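Local coordinates for Glyco_hydro_cc domain-containing protein (Cryptococcus neoformans, PDB 6UBC) that belongs to glycoside hydrolase family 128 (subgroup VII) and binds oligosaccharides, probably fragments of beta-1,3-glucan, at residues S237-L242 with Y268-E273; G305-S310 with S335-N340; L341-N346 with T353-Y358; K364-T369 with D404-Y409. All coordinates share one frame; numbering follows the deposited sequence.

Contact 1 of 4, residues S237-L242 with Y268-E273; sequences SAVNML and YIIGFE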
loop_
_atom_site.group_PDB
_atom_site.type_symbol
_atom_site.label_atom_id
_atom_site.label_comp_id
_atom_site.label_asym_id
_atom_site.label_seq_id
_atom_site.Cartn_x
_atom_site.Cartn_y
_atom_site.Cartn_z
ATOM N N SER A 237 -13.650 2.925 -2.695
ATOM C CA SER A 237 -13.305 4.113 -1.851
ATOM C C SER A 237 -11.934 4.690 -2.250
ATOM O O SER A 237 -10.940 3.932 -2.276
ATOM C CB SER A 237 -13.314 3.718 -0.423
ATOM O OG SER A 237 -14.594 3.192 -0.073
ATOM N N ALA A 238 -11.874 5.998 -2.511
ATOM C CA ALA A 238 -10.609 6.758 -2.595
ATOM C C ALA A 238 -9.901 6.684 -1.264
ATOM O O ALA A 238 -10.526 6.986 -0.217
ATOM C CB ALA A 238 -10.874 8.199 -2.939
ATOM N N VAL A 239 -8.601 6.387 -1.284
ATOM C CA VAL A 239 -7.784 6.363 -0.056
ATOM C C VAL A 239 -6.799 7.514 -0.154
ATOM O O VAL A 239 -6.115 7.667 -1.179
ATOM C CB VAL A 239 -7.074 5.010 0.029
ATOM C CG1 VAL A 239 -6.030 4.986 1.119
ATOM C CG2 VAL A 239 -8.083 3.884 0.172
ATOM N N ASN A 240 -6.722 8.334 0.886
ATOM C CA ASN A 240 -5.818 9.499 0.931
ATOM C C ASN A 240 -4.438 9.028 1.393
ATOM O O ASN A 240 -4.284 7.937 2.005
ATOM C CB ASN A 240 -6.355 10.612 1.837
ATOM C CG ASN A 240 -7.697 11.152 1.401
ATOM O OD1 ASN A 240 -8.714 10.551 1.717
ATOM N ND2 ASN A 240 -7.730 12.252 0.648
ATOM N N MET A 241 -3.428 9.826 1.125
ATOM C CA MET A 241 -2.051 9.433 1.489
ATOM C C MET A 241 -1.175 10.647 1.735
ATOM O O MET A 241 -1.382 11.679 1.078
ATOM C CB MET A 241 -1.420 8.614 0.363
ATOM C CG MET A 241 0.001 8.239 0.608
ATOM S SD MET A 241 0.467 6.790 -0.378
ATOM C CE MET A 241 2.208 6.670 0.077
ATOM N N LEU A 242 -0.292 10.527 2.729
ATOM C CA LEU A 242 0.850 11.468 2.892
ATOM C C LEU A 242 2.130 10.731 2.537
ATOM O O LEU A 242 2.609 9.902 3.344
ATOM C CB LEU A 242 0.883 12.074 4.301
ATOM C CG LEU A 242 2.011 13.070 4.511
ATOM C CD1 LEU A 242 2.006 14.156 3.437
ATOM C CD2 LEU A 242 1.987 13.675 5.902
ATOM N N TYR A 268 -9.746 6.795 4.833
ATOM C CA TYR A 268 -8.474 6.050 5.009
ATOM C C TYR A 268 -7.282 6.965 4.714
ATOM O O TYR A 268 -7.306 7.718 3.720
ATOM C CB TYR A 268 -8.396 4.895 3.997
ATOM C CG TYR A 268 -9.591 3.979 4.010
ATOM C CD1 TYR A 268 -9.679 2.926 4.910
ATOM C CD2 TYR A 268 -10.707 4.253 3.241
ATOM C CE1 TYR A 268 -10.813 2.117 4.973
ATOM C CE2 TYR A 268 -11.827 3.433 3.276
ATOM C CZ TYR A 268 -11.892 2.372 4.159
ATOM O OH TYR A 268 -13.044 1.605 4.203
ATOM N N ILE A 269 -6.215 6.837 5.511
ATOM C CA ILE A 269 -4.952 7.574 5.249
ATOM C C ILE A 269 -3.817 6.575 5.245
ATOM O O ILE A 269 -3.628 5.908 6.301
ATOM C CB ILE A 269 -4.712 8.632 6.293
ATOM C CG1 ILE A 269 -5.816 9.686 6.317
ATOM C CG2 ILE A 269 -3.375 9.271 6.005
ATOM C CD1 ILE A 269 -5.860 10.473 7.604
ATOM N N ILE A 270 -3.148 6.428 4.104
ATOM C CA ILE A 270 -1.861 5.681 4.053
ATOM C C ILE A 270 -0.703 6.616 4.430
ATOM O O ILE A 270 -0.599 7.742 3.910
ATOM C CB ILE A 270 -1.686 5.054 2.681
ATOM C CG1 ILE A 270 -2.792 4.040 2.426
ATOM C CG2 ILE A 270 -0.242 4.500 2.538
ATOM C CD1 ILE A 270 -2.787 3.496 1.000
ATOM N N GLY A 271 0.182 6.144 5.303
ATOM C CA GLY A 271 1.389 6.828 5.747
ATOM C C GLY A 271 2.524 6.730 4.734
ATOM O O GLY A 271 2.355 6.216 3.601
ATOM N N PHE A 272 3.686 7.174 5.167
ATOM C CA PHE A 272 4.796 7.517 4.263
ATOM C C PHE A 272 5.217 6.309 3.435
ATOM O O PHE A 272 5.275 5.170 3.927
ATOM C CB PHE A 272 5.988 8.043 5.047
ATOM C CG PHE A 272 5.573 9.002 6.134
ATOM C CD1 PHE A 272 4.950 10.178 5.816
ATOM C CD2 PHE A 272 5.758 8.691 7.475
ATOM C CE1 PHE A 272 4.556 11.071 6.808
ATOM C CE2 PHE A 272 5.401 9.583 8.474
ATOM C CZ PHE A 272 4.807 10.786 8.133
ATOM N N GLU A 273 5.551 6.628 2.196
ATOM C CA GLU A 273 6.085 5.647 1.250
ATOM C C GLU A 273 7.533 5.305 1.578
ATOM O O GLU A 273 8.394 6.136 1.297
ATOM C CB GLU A 273 6.056 6.238 -0.165
ATOM C CG GLU A 273 6.524 5.266 -1.218
ATOM C CD GLU A 273 5.494 4.273 -1.698
ATOM O OE1 GLU A 273 4.292 4.390 -1.301
ATOM O OE2 GLU A 273 5.943 3.381 -2.506
HETATM O O HOH W 1 -10.062 8.206 2.184
#

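Contact 2 of 4, residues G305-S310 with S335-N340; sequences GSILIS and SWDITN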
loop_
_atom_site.group_PDB
_atom_site.type_symbol
_atom_site.label_atom_id
_atom_site.label_comp_id
_atom_site.label_asym_id
_atom_site.label_seq_id
_atom_site.Cartn_x
_atom_site.Cartn_y
_atom_site.Cartn_z
ATOM N N GLY A 305 -12.630 10.146 12.550
ATOM C CA GLY A 305 -13.097 8.894 11.957
ATOM C C GLY A 305 -12.124 8.272 10.955
ATOM O O GLY A 305 -12.420 7.135 10.492
ATOM N N SER A 306 -11.003 8.916 10.638
ATOM C CA SER A 306 -10.081 8.391 9.585
ATOM C C SER A 306 -9.433 7.114 10.119
ATOM O O SER A 306 -9.053 7.083 11.323
ATOM C CB SER A 306 -9.066 9.409 9.175
ATOM O OG SER A 306 -9.717 10.551 8.652
ATOM N N ILE A 307 -9.379 6.074 9.292
ATOM C CA ILE A 307 -8.581 4.857 9.580
ATOM C C ILE A 307 -7.105 5.136 9.213
ATOM O O ILE A 307 -6.853 5.568 8.041
ATOM C CB ILE A 307 -9.155 3.646 8.835
ATOM C CG1 ILE A 307 -10.509 3.222 9.391
ATOM C CG2 ILE A 307 -8.212 2.485 8.879
ATOM C CD1 ILE A 307 -11.306 2.391 8.429
ATOM N N LEU A 308 -6.167 4.896 10.146
ATOM C CA LEU A 308 -4.734 5.208 9.948
ATOM C C LEU A 308 -3.964 3.953 9.548
ATOM O O LEU A 308 -3.973 2.941 10.256
ATOM C CB LEU A 308 -4.118 5.796 11.180
ATOM C CG LEU A 308 -4.831 7.039 11.703
ATOM C CD1 LEU A 308 -3.960 7.655 12.766
ATOM C CD2 LEU A 308 -5.120 8.025 10.579
ATOM N N ILE A 309 -3.335 4.030 8.380
ATOM C CA ILE A 309 -2.491 2.946 7.847
ATOM C C ILE A 309 -1.027 3.391 8.002
ATOM O O ILE A 309 -0.677 4.488 7.623
ATOM C CB ILE A 309 -2.908 2.638 6.416
ATOM C CG1 ILE A 309 -4.354 2.120 6.426
ATOM C CG2 ILE A 309 -1.974 1.671 5.737
ATOM C CD1 ILE A 309 -5.263 2.913 5.506
ATOM N N SER A 310 -0.179 2.516 8.499
ATOM C CA SER A 310 1.211 2.850 8.918
ATOM C C SER A 310 2.024 3.227 7.680
ATOM O O SER A 310 1.629 2.947 6.536
ATOM C CB SER A 310 1.848 1.686 9.631
ATOM O OG SER A 310 2.333 0.691 8.762
ATOM N N SER A 335 -1.060 5.564 17.664
ATOM C CA SER A 335 -0.583 4.402 16.864
ATOM C C SER A 335 -1.424 4.311 15.585
ATOM O O SER A 335 -2.451 5.029 15.429
ATOM C CB SER A 335 -0.489 3.069 17.600
ATOM O OG SER A 335 0.343 2.125 16.817
ATOM N N TRP A 336 -1.025 3.418 14.708
ATOM C CA TRP A 336 -1.809 3.146 13.499
ATOM C C TRP A 336 -2.887 2.100 13.810
ATOM O O TRP A 336 -2.735 1.347 14.828
ATOM C CB TRP A 336 -0.907 2.712 12.365
ATOM C CG TRP A 336 -0.097 1.474 12.629
ATOM C CD1 TRP A 336 -0.490 0.199 12.366
ATOM C CD2 TRP A 336 1.268 1.406 13.033
ATOM N NE1 TRP A 336 0.525 -0.656 12.616
ATOM C CE2 TRP A 336 1.635 0.057 12.997
ATOM C CE3 TRP A 336 2.226 2.343 13.387
ATOM C CZ2 TRP A 336 2.897 -0.365 13.366
ATOM C CZ3 TRP A 336 3.481 1.914 13.763
ATOM C CH2 TRP A 336 3.798 0.569 13.773
ATOM N N ASP A 337 -3.879 2.020 12.923
ATOM C CA ASP A 337 -4.935 0.977 12.997
ATOM C C ASP A 337 -4.509 -0.258 12.202
ATOM O O ASP A 337 -4.830 -1.375 12.605
ATOM C CB ASP A 337 -6.244 1.548 12.482
ATOM C CG ASP A 337 -6.720 2.729 13.255
ATOM O OD1 ASP A 337 -6.852 2.573 14.437
ATOM O OD2 ASP A 337 -6.976 3.769 12.666
ATOM N N ILE A 338 -3.856 -0.018 11.061
ATOM C CA ILE A 338 -3.559 -1.030 10.006
ATOM C C ILE A 338 -2.070 -0.971 9.647
ATOM O O ILE A 338 -1.588 0.113 9.363
ATOM C CB ILE A 338 -4.492 -0.859 8.801
ATOM C CG1 ILE A 338 -5.945 -1.175 9.197
ATOM C CG2 ILE A 338 -4.022 -1.702 7.629
ATOM C CD1 ILE A 338 -6.912 -0.856 8.135
ATOM N N THR A 339 -1.400 -2.118 9.725
ATOM C CA THR A 339 0.042 -2.257 9.432
ATOM C C THR A 339 0.141 -2.361 7.901
ATOM O O THR A 339 -0.547 -3.176 7.287
ATOM C CB THR A 339 0.693 -3.449 10.122
ATOM O OG1 THR A 339 0.359 -3.385 11.510
ATOM C CG2 THR A 339 2.196 -3.434 9.947
ATOM N N ASN A 340 0.993 -1.516 7.337
ATOM C CA ASN A 340 1.168 -1.336 5.888
ATOM C C ASN A 340 2.350 -2.165 5.435
ATOM O O ASN A 340 3.492 -1.848 5.904
ATOM C CB ASN A 340 1.437 0.145 5.607
ATOM C CG ASN A 340 1.539 0.511 4.145
ATOM O OD1 ASN A 340 1.586 -0.365 3.295
ATOM N ND2 ASN A 340 1.596 1.827 3.863
HETATM O O HOH W 2 -9.481 4.911 13.312
#

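Contact 3 of 4, residues L341-N346 with T353-Y358; sequences LHINKN and TDIDYY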
loop_
_atom_site.group_PDB
_atom_site.type_symbol
_atom_site.label_atom_id
_atom_site.label_comp_id
_atom_site.label_asym_id
_atom_site.label_seq_id
_atom_site.Cartn_x
_atom_site.Cartn_y
_atom_site.Cartn_z
ATOM N N LEU A 341 2.157 -3.081 4.489
ATOM C CA LEU A 341 3.262 -3.859 3.910
ATOM C C LEU A 341 3.441 -3.504 2.427
ATOM O O LEU A 341 2.430 -3.312 1.691
ATOM C CB LEU A 341 2.972 -5.365 4.009
ATOM C CG LEU A 341 3.372 -6.027 5.325
ATOM C CD1 LEU A 341 2.723 -5.361 6.510
ATOM C CD2 LEU A 341 3.050 -7.550 5.289
ATOM N N HIS A 342 4.696 -3.604 2.001
ATOM C CA HIS A 342 5.128 -3.702 0.588
ATOM C C HIS A 342 5.733 -5.090 0.483
ATOM O O HIS A 342 6.681 -5.400 1.223
ATOM C CB HIS A 342 6.138 -2.574 0.268
ATOM C CG HIS A 342 5.441 -1.281 0.049
ATOM N ND1 HIS A 342 6.116 -0.160 -0.335
ATOM C CD2 HIS A 342 4.151 -0.959 0.208
ATOM C CE1 HIS A 342 5.246 0.816 -0.385
ATOM N NE2 HIS A 342 4.007 0.380 -0.052
ATOM N N ILE A 343 5.186 -5.902 -0.421
ATOM C CA ILE A 343 5.693 -7.275 -0.597
ATOM C C ILE A 343 6.326 -7.383 -1.975
ATOM O O ILE A 343 5.602 -7.268 -2.982
ATOM C CB ILE A 343 4.571 -8.278 -0.368
ATOM C CG1 ILE A 343 4.064 -8.171 1.072
ATOM C CG2 ILE A 343 5.033 -9.694 -0.624
ATOM C CD1 ILE A 343 2.965 -9.177 1.405
ATOM N N ASN A 344 7.632 -7.591 -1.984
ATOM C CA ASN A 344 8.408 -7.738 -3.249
ATOM C C ASN A 344 9.125 -9.077 -3.102
ATOM O O ASN A 344 10.196 -9.092 -2.492
ATOM C CB ASN A 344 9.330 -6.542 -3.468
ATOM C CG ASN A 344 8.478 -5.293 -3.684
ATOM O OD1 ASN A 344 7.796 -5.211 -4.686
ATOM N ND2 ASN A 344 8.643 -4.296 -2.823
ATOM N N LYS A 345 8.472 -10.121 -3.598
ATOM C CA LYS A 345 8.909 -11.508 -3.396
ATOM C C LYS A 345 8.631 -12.282 -4.671
ATOM O O LYS A 345 7.922 -11.770 -5.515
ATOM C CB LYS A 345 8.178 -12.094 -2.195
ATOM C CG LYS A 345 8.521 -11.478 -0.838
ATOM C CD LYS A 345 9.973 -11.636 -0.383
ATOM C CE LYS A 345 10.071 -11.156 1.035
ATOM N NZ LYS A 345 11.435 -11.268 1.584
ATOM N N ASN A 346 9.215 -13.487 -4.818
ATOM C CA ASN A 346 8.932 -14.281 -6.015
ATOM C C ASN A 346 8.394 -15.655 -5.658
ATOM O O ASN A 346 8.333 -16.480 -6.570
ATOM C CB ASN A 346 10.135 -14.416 -6.934
ATOM C CG ASN A 346 11.225 -15.312 -6.391
ATOM O OD1 ASN A 346 11.179 -15.734 -5.238
ATOM N ND2 ASN A 346 12.226 -15.563 -7.211
ATOM N N THR A 353 6.489 -14.995 4.869
ATOM C CA THR A 353 7.498 -14.419 5.765
ATOM C C THR A 353 7.123 -12.970 6.122
ATOM O O THR A 353 7.178 -12.576 7.286
ATOM C CB THR A 353 8.865 -14.500 5.094
ATOM O OG1 THR A 353 9.176 -15.875 4.933
ATOM C CG2 THR A 353 9.942 -13.811 5.887
ATOM N N ASP A 354 6.763 -12.167 5.128
ATOM C CA ASP A 354 6.438 -10.737 5.395
ATOM C C ASP A 354 5.205 -10.636 6.296
ATOM O O ASP A 354 5.235 -9.863 7.288
ATOM C CB ASP A 354 6.216 -9.941 4.108
ATOM C CG ASP A 354 7.450 -9.638 3.262
ATOM O OD1 ASP A 354 8.609 -9.851 3.730
ATOM O OD2 ASP A 354 7.245 -9.161 2.116
ATOM N N ILE A 355 4.126 -11.357 5.936
ATOM C CA ILE A 355 2.851 -11.240 6.688
ATOM C C ILE A 355 3.076 -11.738 8.114
ATOM O O ILE A 355 2.701 -11.047 9.090
ATOM C CB ILE A 355 1.698 -11.958 5.998
ATOM C CG1 ILE A 355 1.428 -11.413 4.605
ATOM C CG2 ILE A 355 0.486 -11.879 6.922
ATOM C CD1 ILE A 355 0.502 -12.295 3.872
ATOM N N ASP A 356 3.774 -12.863 8.243
ATOM C CA ASP A 356 4.105 -13.400 9.588
ATOM C C ASP A 356 4.862 -12.362 10.406
ATOM O O ASP A 356 4.540 -12.154 11.606
ATOM C CB ASP A 356 4.901 -14.691 9.506
ATOM C CG ASP A 356 4.152 -15.904 9.005
ATOM O OD1 ASP A 356 2.938 -15.868 8.875
ATOM O OD2 ASP A 356 4.815 -16.863 8.736
ATOM N N TYR A 357 5.927 -11.760 9.859
ATOM C CA TYR A 357 6.759 -10.839 10.643
ATOM C C TYR A 357 5.870 -9.716 11.190
ATOM O O TYR A 357 5.919 -9.373 12.428
ATOM C CB TYR A 357 7.957 -10.312 9.849
ATOM C CG TYR A 357 8.652 -9.241 10.635
ATOM C CD1 TYR A 357 9.454 -9.538 11.719
ATOM C CD2 TYR A 357 8.344 -7.907 10.429
ATOM C CE1 TYR A 357 9.995 -8.552 12.518
ATOM C CE2 TYR A 357 8.861 -6.917 11.239
ATOM C CZ TYR A 357 9.705 -7.237 12.291
ATOM O OH TYR A 357 10.184 -6.254 13.108
ATOM N N TYR A 358 5.081 -9.090 10.315
ATOM C CA TYR A 358 4.324 -7.883 10.682
ATOM C C TYR A 358 3.151 -8.223 11.599
ATOM O O TYR A 358 2.865 -7.364 12.494
ATOM C CB TYR A 358 3.949 -7.056 9.452
ATOM C CG TYR A 358 5.161 -6.318 8.935
ATOM C CD1 TYR A 358 5.633 -5.184 9.584
ATOM C CD2 TYR A 358 5.900 -6.796 7.879
ATOM C CE1 TYR A 358 6.744 -4.489 9.139
ATOM C CE2 TYR A 358 7.007 -6.112 7.389
ATOM C CZ TYR A 358 7.436 -4.952 8.021
ATOM O OH TYR A 358 8.544 -4.276 7.593
#

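Contact 4 of 4, residues K364-T369 with D404-Y409; sequences KPIWVT and DRVQAY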
loop_
_atom_site.group_PDB
_atom_site.type_symbol
_atom_site.label_atom_id
_atom_site.label_comp_id
_atom_site.label_asym_id
_atom_site.label_seq_id
_atom_site.Cartn_x
_atom_site.Cartn_y
_atom_site.Cartn_z
ATOM N N LYS A 364 -1.877 -6.333 14.487
ATOM C CA LYS A 364 -2.923 -5.534 13.821
ATOM C C LYS A 364 -3.176 -6.023 12.390
ATOM O O LYS A 364 -2.341 -6.659 11.717
ATOM C CB LYS A 364 -2.539 -4.049 13.814
ATOM C CG LYS A 364 -2.465 -3.462 15.208
ATOM C CD LYS A 364 -2.080 -2.056 15.237
ATOM C CE LYS A 364 -1.964 -1.584 16.649
ATOM N NZ LYS A 364 -1.446 -0.196 16.719
ATOM N N PRO A 365 -4.391 -5.762 11.901
ATOM C CA PRO A 365 -4.750 -6.084 10.541
ATOM C C PRO A 365 -3.776 -5.426 9.573
ATOM O O PRO A 365 -3.265 -4.348 9.876
ATOM C CB PRO A 365 -6.177 -5.536 10.336
ATOM C CG PRO A 365 -6.704 -5.283 11.729
ATOM C CD PRO A 365 -5.512 -5.167 12.666
ATOM N N ILE A 366 -3.622 -6.053 8.414
ATOM C CA ILE A 366 -2.602 -5.661 7.405
ATOM C C ILE A 366 -3.268 -5.163 6.127
ATOM O O ILE A 366 -4.258 -5.772 5.662
ATOM C CB ILE A 366 -1.662 -6.832 7.141
ATOM C CG1 ILE A 366 -0.676 -6.941 8.307
ATOM C CG2 ILE A 366 -0.941 -6.734 5.792
ATOM C CD1 ILE A 366 0.013 -8.268 8.395
ATOM N N TRP A 367 -2.679 -4.139 5.535
ATOM C CA TRP A 367 -2.948 -3.759 4.145
ATOM C C TRP A 367 -1.649 -3.941 3.383
ATOM O O TRP A 367 -0.603 -3.435 3.826
ATOM C CB TRP A 367 -3.457 -2.317 4.016
ATOM C CG TRP A 367 -4.909 -2.094 4.251
ATOM C CD1 TRP A 367 -5.800 -2.857 4.942
ATOM C CD2 TRP A 367 -5.641 -0.997 3.708
ATOM N NE1 TRP A 367 -7.027 -2.298 4.917
ATOM C CE2 TRP A 367 -6.975 -1.151 4.157
ATOM C CE3 TRP A 367 -5.298 0.096 2.910
ATOM C CZ2 TRP A 367 -7.956 -0.199 3.883
ATOM C CZ3 TRP A 367 -6.277 1.017 2.581
ATOM C CH2 TRP A 367 -7.607 0.857 3.061
ATOM N N VAL A 368 -1.693 -4.683 2.307
ATOM C CA VAL A 368 -0.536 -4.773 1.367
ATOM C C VAL A 368 -0.770 -3.667 0.348
ATOM O O VAL A 368 -1.463 -3.903 -0.666
ATOM C CB VAL A 368 -0.372 -6.169 0.751
ATOM C CG1 VAL A 368 0.861 -6.264 -0.145
ATOM C CG2 VAL A 368 -0.222 -7.232 1.823
ATOM N N THR A 369 -0.116 -2.530 0.509
ATOM C CA THR A 369 -0.451 -1.360 -0.344
ATOM C C THR A 369 0.308 -1.461 -1.686
ATOM O O THR A 369 -0.088 -0.771 -2.611
ATOM C CB THR A 369 -0.217 -0.019 0.345
ATOM O OG1 THR A 369 1.181 0.063 0.640
ATOM C CG2 THR A 369 -1.108 0.144 1.575
ATOM N N ASP A 404 -6.937 -14.261 6.725
ATOM C CA ASP A 404 -7.727 -13.329 7.544
ATOM C C ASP A 404 -6.873 -12.204 8.119
ATOM O O ASP A 404 -7.482 -11.211 8.580
ATOM C CB ASP A 404 -8.368 -14.076 8.724
ATOM C CG ASP A 404 -9.591 -14.874 8.257
ATOM O OD1 ASP A 404 -9.894 -14.863 7.004
ATOM O OD2 ASP A 404 -10.280 -15.453 9.146
ATOM N N ARG A 405 -5.547 -12.316 8.157
ATOM C CA ARG A 405 -4.718 -11.179 8.633
ATOM C C ARG A 405 -4.686 -10.048 7.584
ATOM O O ARG A 405 -4.351 -8.906 7.971
ATOM C CB ARG A 405 -3.293 -11.633 8.935
ATOM C CG ARG A 405 -3.157 -12.591 10.121
ATOM C CD ARG A 405 -1.871 -13.408 10.183
ATOM N NE ARG A 405 -1.581 -14.156 8.958
ATOM C CZ ARG A 405 -0.430 -14.756 8.693
ATOM N NH1 ARG A 405 0.536 -14.768 9.597
ATOM N NH2 ARG A 405 -0.235 -15.368 7.539
ATOM N N VAL A 406 -4.912 -10.355 6.311
ATOM C CA VAL A 406 -4.776 -9.331 5.220
ATOM C C VAL A 406 -6.167 -8.779 4.943
ATOM O O VAL A 406 -7.036 -9.533 4.439
ATOM C CB VAL A 406 -4.120 -9.953 3.988
ATOM C CG1 VAL A 406 -4.163 -8.970 2.808
ATOM C CG2 VAL A 406 -2.686 -10.383 4.310
ATOM N N GLN A 407 -6.401 -7.515 5.240
ATOM C CA GLN A 407 -7.762 -6.930 5.018
ATOM C C GLN A 407 -7.853 -6.197 3.680
ATOM O O GLN A 407 -8.950 -5.861 3.279
ATOM C CB GLN A 407 -8.160 -5.935 6.103
ATOM C CG GLN A 407 -7.999 -6.487 7.476
ATOM C CD GLN A 407 -9.244 -7.220 7.758
ATOM O OE1 GLN A 407 -10.296 -6.585 7.934
ATOM N NE2 GLN A 407 -9.086 -8.538 7.764
ATOM N N ALA A 408 -6.732 -5.946 2.999
ATOM C CA ALA A 408 -6.743 -5.288 1.677
ATOM C C ALA A 408 -5.377 -5.523 1.012
ATOM O O ALA A 408 -4.370 -5.643 1.756
ATOM C CB ALA A 408 -7.065 -3.797 1.839
ATOM N N TYR A 409 -5.345 -5.486 -0.321
ATOM C CA TYR A 409 -4.082 -5.559 -1.085
ATOM C C TYR A 409 -4.274 -4.821 -2.405
ATOM O O TYR A 409 -5.411 -4.664 -2.954
ATOM C CB TYR A 409 -3.703 -7.023 -1.293
ATOM C CG TYR A 409 -4.771 -7.800 -2.022
ATOM C CD1 TYR A 409 -4.821 -7.839 -3.416
ATOM C CD2 TYR A 409 -5.738 -8.534 -1.348
ATOM C CE1 TYR A 409 -5.797 -8.534 -4.106
ATOM C CE2 TYR A 409 -6.715 -9.253 -2.030
ATOM C CZ TYR A 409 -6.752 -9.250 -3.424
ATOM O OH TYR A 409 -7.676 -9.965 -4.134
#

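Contact 1 of 4, residues S237-L242 with Y268-E273
Val239 turns CG1 opposite its backbone N (chi1 170°), while Ile270 keeps its own CG1 branch beside the backbone N (chi1 -63°); with these torsions the two side chains meet at about a right angle, Val239 CG1 lying 3.6 Å from Ile270 CD1. The same valine methyl also rests on Tyr268 CB at 3.7 Å, and CG2 comes obliquely at the start of the tyrosine ring. Met241, extended along its whole length, lays its sulfur aslant against Ile270 (SD to CG2 3.8 Å) and ends with CE 3.4 Å from Glu273 OE1. These are neighbouring parallel strands of a beta-alpha-beta unit, joined through helix 250-260, within the (beta/alpha)8 barrel expected of a family 128 hydrolase. Met241 and Ile270 share one side of the sheet, Asn240 and Ile269 the other. Backbone bonds run from Asn240 N to Tyr268 O, from Ile270 N to Asn240 O (2.8 Å) and from Leu242 N to Ile270 O. Where the first strand is broken, a water accepts from Tyr268 N at 3.0 Å and sits close to both Ala238 O and Asn240 OD1, whereas Asn240 ND2 is held by Ala227 O. At the far end Leu242 lies alongside Phe272, CD2 to CE1 3.8 Å.

Contact 2 of 4, residues G305-S310 with S335-N340
Leu308 O is gripped by two successive backbone donors, Asp337 N at 2.8 Å and Ile338 N at 3.1 Å, the second approaching almost in line with the carbonyl bond. The side chain of Asp337 then returns to the same residue: its OD2 takes Leu308 N at 2.9 Å through the anti lone pair, and the bond is practically straight (178°). A water donates to that oxygen as well and, with its other proton, to Ser306 O, while OD1 forms a salt bridge with Lys302. Further along, Ser310 N binds Ile338 O, and Ile309 CG1 lies beside Ile338 CB. Ser310 has both polar and aromatic partners. Its OG accepts Asn340 N at 2.9 Å, its carbonyl O receives Asn340 ND2 at 2.9 Å with the acceptor in the amide plane, and its CB sits 3.6 Å from the centroid of the five-membered ring of Trp336, over the face, as a CH-pi contact. Asn340 OD1 bonds Thr369 OG1, helping fix the amide. Trp336 presents that face because CG stands between the backbone N and carbonyl carbon (chi1 59°), and NE1 is tied to Thr339 OG1. Side chains thus do part of the work of strand pairing where regular bridging is reduced to Ile309 with Ile338, and the lysine, the Leu308 N-H and the water round the Asp337 carboxylate would be expected to favour its ionised form.

Contact 3 of 4, residues L341-N346 with T353-Y358
The ring of Tyr358 receives Leu341 obliquely from the strand: CD1 lies 3.6 Å from Tyr358 CG, and CG of the leucine hangs near CD2. One face of this ring is covered from within the helix, Tyr357 CD2 standing over its centre, and in return Tyr358 CD2 lies in plane at the edge of the Tyr357 ring. Beyond the aromatic pair, Tyr358 OH is bonded to Gln316 O. Leu341 and Tyr358 point in opposing senses as they pass, and the second leucine methyl, CD2, reaches the helix backbone at Asp354 O (3.8 Å).

The other flat group, the carboxylate of Asp354, is met by aliphatic carbon from the strand. Its OD2 sits 3.5 Å from Ile343 CG1 and little farther from CG2, and Ile343 CD1 passes on to touch Ile355 CG1 at 4.2 Å. Lys345 bends at its second torsion (chi2 -63°), which carries CE to 3.3 Å from Asp354 OD1; the salt bridge from NZ to the same oxygen is long, at 3.8 Å. The lysine ammonium has a stronger partner in Asp376, and Asp354 OD1 also takes a weak bond from Ala317 N, so that the charged pair is a side link in a wider polar group. The segment axes approach to 9.4 Å with N-to-C directions 152° apart. A helix running back almost antiparallel over the strand that leads into it, on a layer of leucine, isoleucine and tyrosine, is the first half of a beta-alpha-beta unit, completed here by strand 366-375 in the (beta/alpha)8 barrel.

Contact 4 of 4, residues K364-T369 with D404-Y409
Ala408 CB is centred over the five-membered ring of Trp367, 3.4 Å from its centroid and only 7° off the ring normal, a close CH-pi contact. Gln407 CB comes to the edge of the same indole near its plane, 4.0 Å from Trp367 NE1, and Gln407 CG packs on Pro365 CB at 3.5 Å. Among the aliphatic groups, Val368 CB meets Tyr409 CB at 4.0 Å. Three backbone bonds set these positions: Ile366 N to Arg405 O, Gln407 N to Ile366 O (2.8 Å) and Val368 N to Ala408 O (2.9 Å). Ile366 pairs with Val406 but Val368 with Tyr409, so one extra residue is accommodated in a beta bulge, at which the buried Ala408 N has no partner. Farther out, Trp367 NE1 is fixed by Tyr197 O and its ring meets Trp221. Arg405 forms salt bridges with Asp356 and Asp403, and Tyr409 OH is held by Glu401, while Phe400 of helix 386-402 covers Val368 and Val406. The axes of the short strand segments approach to 4.6 Å and run 16° from parallel. Neighbouring parallel strands, linked through the short antiparallel strand 381-382 and then helix 386-402, are consistent with the last two strands of a (beta/alpha)8 barrel.

All four contacts are buried and belong to one barrel, yet they differ in chemistry. Contacts 1 and 4 are parallel strand pairs bound by backbone bonds; their centres lie about 14 Å apart, and Tyr268 of the one meets Trp367 of the other. Contact 2 is the irregular seam, relying on side-chain polar groups, and it abuts both: Ile269 exchanges backbone bonds with strand 307-309, and Ile338 packs on Trp367. Contact 3 alone joins strand to helix, replacing backbone bonding with apolar packing and a long salt bridge. It continues strand 339-345 from contact 2 and ties to contact 4 through the backbone bond of Leu341 N with Trp367 O.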